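PDB 4ZI8: protein Pcdhgc3 from Mus musculus, which probably mediates calcium-dependent cell adhesion as a clustered protocadherin, and may help establish and maintain specific neuronal connections in the brain. Local coordinates for residues Phe144-Ala149 with Phe170-Gln175. Numbering follows the deposited sequence.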
ATOM      1  N   PHE B 144       3.218  -8.704   4.042  1.00 25.85           N
ATOM      2  CA  PHE B 144       4.116  -8.387   2.952  1.00 26.82           C
ATOM      3  C   PHE B 144       4.863  -9.644   2.594  1.00 28.44           C
ATOM      4  O   PHE B 144       5.615 -10.147   3.404  1.00 29.61           O
ATOM      5  CB  PHE B 144       5.087  -7.291   3.362  1.00 23.83           C
ATOM      6  CG  PHE B 144       4.406  -6.074   3.904  1.00 27.59           C
ATOM      7  CD1 PHE B 144       4.014  -6.019   5.231  1.00 26.03           C
ATOM      8  CD2 PHE B 144       4.126  -4.997   3.076  1.00 31.07           C
ATOM      9  CE1 PHE B 144       3.354  -4.896   5.737  1.00 32.32           C
ATOM     10  CE2 PHE B 144       3.479  -3.879   3.566  1.00 35.28           C
ATOM     11  CZ  PHE B 144       3.096  -3.826   4.903  1.00 33.20           C
ATOM     12  N   PRO B 145       4.639 -10.174   1.398  1.00 32.13           N
ATOM     13  CA  PRO B 145       5.380 -11.380   1.008  1.00 29.54           C
ATOM     14  C   PRO B 145       6.854 -11.060   0.766  1.00 27.65           C
ATOM     15  O   PRO B 145       7.197  -9.999   0.241  1.00 28.02           O
ATOM     16  CB  PRO B 145       4.696 -11.824  -0.282  1.00 27.69           C
ATOM     17  CG  PRO B 145       3.398 -11.084  -0.328  1.00 36.61           C
ATOM     18  CD  PRO B 145       3.623  -9.786   0.409  1.00 34.63           C
ATOM     19  N   LEU B 146       7.716 -11.972   1.183  1.00 26.08           N
ATOM     20  CA  LEU B 146       9.152 -11.831   1.017  1.00 26.43           C
ATOM     21  C   LEU B 146       9.657 -12.808  -0.055  1.00 31.71           C
ATOM     22  O   LEU B 146       8.969 -13.789  -0.357  1.00 27.21           O
ATOM     23  CB  LEU B 146       9.845 -12.085   2.344  1.00 22.53           C
ATOM     24  CG  LEU B 146       9.418 -11.140   3.473  1.00 25.93           C
ATOM     25  CD1 LEU B 146      10.107 -11.510   4.773  1.00 26.06           C
ATOM     26  CD2 LEU B 146       9.700  -9.696   3.085  1.00 25.14           C
ATOM     27  N   GLU B 147      10.835 -12.543  -0.626  1.00 28.47           N
ATOM     28  CA  GLU B 147      11.432 -13.448  -1.614  1.00 29.82           C
ATOM     29  C   GLU B 147      11.555 -14.847  -1.025  1.00 26.36           C
ATOM     30  O   GLU B 147      11.894 -14.985   0.150  1.00 26.56           O
ATOM     31  CB  GLU B 147      12.818 -12.962  -2.049  1.00 36.07           C
ATOM     32  CG  GLU B 147      12.878 -11.532  -2.499  1.00 49.44           C
ATOM     33  CD  GLU B 147      12.798 -11.389  -4.000  1.00 62.76           C
ATOM     34  OE1 GLU B 147      12.602 -12.421  -4.696  1.00 67.47           O
ATOM     35  OE2 GLU B 147      12.944 -10.242  -4.478  1.00 66.18           O
ATOM     36  N   SER B 148      11.278 -15.867  -1.833  1.00 26.25           N
ATOM     37  CA  SER B 148      11.425 -17.260  -1.408  1.00 27.16           C
ATOM     38  C   SER B 148      12.861 -17.739  -1.547  1.00 27.89           C
ATOM     39  O   SER B 148      13.553 -17.358  -2.485  1.00 30.22           O
ATOM     40  CB  SER B 148      10.550 -18.186  -2.245  1.00 32.88           C
ATOM     41  OG  SER B 148       9.181 -17.882  -2.112  1.00 40.89           O
ATOM     42  N   ALA B 149      13.291 -18.600  -0.644  1.00 26.15           N
ATOM     43  CA  ALA B 149      14.549 -19.299  -0.828  1.00 25.72           C
ATOM     44  C   ALA B 149      14.264 -20.655  -1.435  1.00 29.61           C
ATOM     45  O   ALA B 149      13.158 -21.182  -1.289  1.00 28.71           O
ATOM     46  CB  ALA B 149      15.264 -19.463   0.478  1.00 23.39           C
ATOM     47  N   PHE B 170       7.454  -6.080  13.154  1.00 27.81           N
ATOM     48  CA  PHE B 170       7.019  -7.172  12.281  1.00 26.03           C
ATOM     49  C   PHE B 170       7.175  -8.555  12.915  1.00 28.66           C
ATOM     50  O   PHE B 170       8.234  -8.891  13.469  1.00 28.65           O
ATOM     51  CB  PHE B 170       7.821  -7.157  10.985  1.00 25.46           C
ATOM     52  CG  PHE B 170       7.649  -5.916  10.149  1.00 26.67           C
ATOM     53  CD1 PHE B 170       6.547  -5.768   9.325  1.00 25.21           C
ATOM     54  CD2 PHE B 170       8.613  -4.929  10.152  1.00 24.17           C
ATOM     55  CE1 PHE B 170       6.394  -4.655   8.544  1.00 21.52           C
ATOM     56  CE2 PHE B 170       8.460  -3.801   9.383  1.00 23.77           C
ATOM     57  CZ  PHE B 170       7.352  -3.670   8.565  1.00 25.09           C
ATOM     58  N   ALA B 171       6.133  -9.375  12.826  1.00 30.90           N
ATOM     59  CA  ALA B 171       6.300 -10.810  13.075  1.00 28.93           C
ATOM     60  C   ALA B 171       6.479 -11.515  11.734  1.00 28.57           C
ATOM     61  O   ALA B 171       6.252 -10.912  10.679  1.00 25.94           O
ATOM     62  CB  ALA B 171       5.118 -11.387  13.844  1.00 27.04           C
ATOM     63  N   LEU B 172       6.911 -12.773  11.776  1.00 30.56           N
ATOM     64  CA  LEU B 172       7.097 -13.574  10.563  1.00 26.36           C
ATOM     65  C   LEU B 172       6.086 -14.699  10.512  1.00 28.51           C
ATOM     66  O   LEU B 172       5.853 -15.361  11.520  1.00 34.33           O
ATOM     67  CB  LEU B 172       8.505 -14.163  10.500  1.00 27.61           C
ATOM     68  CG  LEU B 172       8.949 -14.603   9.094  1.00 27.74           C
ATOM     69  CD1 LEU B 172       9.124 -13.377   8.202  1.00 29.22           C
ATOM     70  CD2 LEU B 172      10.246 -15.426   9.118  1.00 30.04           C
ATOM     71  N   ARG B 173       5.476 -14.925   9.353  1.00 28.77           N
ATOM     72  CA  ARG B 173       4.738 -16.181   9.139  1.00 31.27           C
ATOM     73  C   ARG B 173       5.370 -16.995   8.045  1.00 33.03           C
ATOM     74  O   ARG B 173       5.851 -16.438   7.072  1.00 35.21           O
ATOM     75  CB  ARG B 173       3.291 -15.920   8.788  1.00 34.49           C
ATOM     76  CG  ARG B 173       2.637 -15.182   9.867  1.00 39.94           C
ATOM     77  CD  ARG B 173       1.176 -15.144   9.696  1.00 41.56           C
ATOM     78  NE  ARG B 173       0.605 -14.494  10.866  1.00 38.74           N
ATOM     79  CZ  ARG B 173      -0.677 -14.180  10.972  1.00 42.68           C
ATOM     80  NH1 ARG B 173      -1.502 -14.459   9.970  1.00 43.31           N
ATOM     81  NH2 ARG B 173      -1.127 -13.601  12.073  1.00 40.45           N
ATOM     82  N   VAL B 174       5.379 -18.309   8.198  1.00 32.16           N
ATOM     83  CA  VAL B 174       5.880 -19.158   7.133  1.00 30.41           C
ATOM     84  C   VAL B 174       4.693 -19.921   6.582  1.00 35.11           C
ATOM     85  O   VAL B 174       3.960 -20.571   7.332  1.00 40.10           O
ATOM     86  CB  VAL B 174       6.975 -20.106   7.626  1.00 31.94           C
ATOM     87  CG1 VAL B 174       7.461 -21.007   6.492  1.00 29.22           C
ATOM     88  CG2 VAL B 174       8.137 -19.305   8.180  1.00 31.52           C
ATOM     89  N   GLN B 175       4.462 -19.796   5.283  1.00 34.95           N
ATOM     90  CA  GLN B 175       3.318 -20.442   4.659  1.00 38.59           C
ATOM     91  C   GLN B 175       3.808 -21.589   3.793  1.00 42.52           C
ATOM     92  O   GLN B 175       4.902 -21.536   3.237  1.00 41.35           O
ATOM     93  CB  GLN B 175       2.514 -19.445   3.820  1.00 48.89           C
ATOM     94  CG  GLN B 175       2.094 -18.181   4.568  1.00 57.24           C
ATOM     95  CD  GLN B 175       1.045 -18.460   5.625  1.00 64.22           C
ATOM     96  OE1 GLN B 175       0.529 -19.579   5.726  1.00 67.58           O
ATOM     97  NE2 GLN B 175       0.722 -17.445   6.419  1.00 62.56           N
TER
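Phe-144 and Leu-146 meet Phe-170 and Leu-172 side by side over the inner face of one sheet of the second cadherin domain, a Greek-key beta sandwich. Strands 143-145 and 170-176 are the two outer strands of a three-stranded antiparallel sheet, with strand 182-188 running between them. Each segment bonds to this middle strand: Phe-144 and Leu-146 to Leu-186 and Ala-184, Ala-171 and Arg-173 to Val-187 and Glu-185. The closest CA atoms, those of Phe-144 and Leu-172, are 9.7 Å apart, so the segments meet through side chains reaching over the middle strand; large apolar ones suit this because they face the other sheet.

The phenylalanine rings are broad enough to meet across that strand and also pack on Ile-134 of the facing sheet. Their side chains cross at about a right angle, and CE1 of Phe-144 lies at the edge of the Phe-170 ring, near its plane, 4.1 Å from CE1 of Phe-170.

The leucines make the aliphatic half, their branched, apolar ends suiting positions against Leu-204 of the opposite sheet. The CB of Leu-172 does not head for Leu-146, but with CG anti to the backbone N (chi1 -160°) the branched end comes nearer, and its CD1 lies 4.0 Å from CD1 of Leu-146.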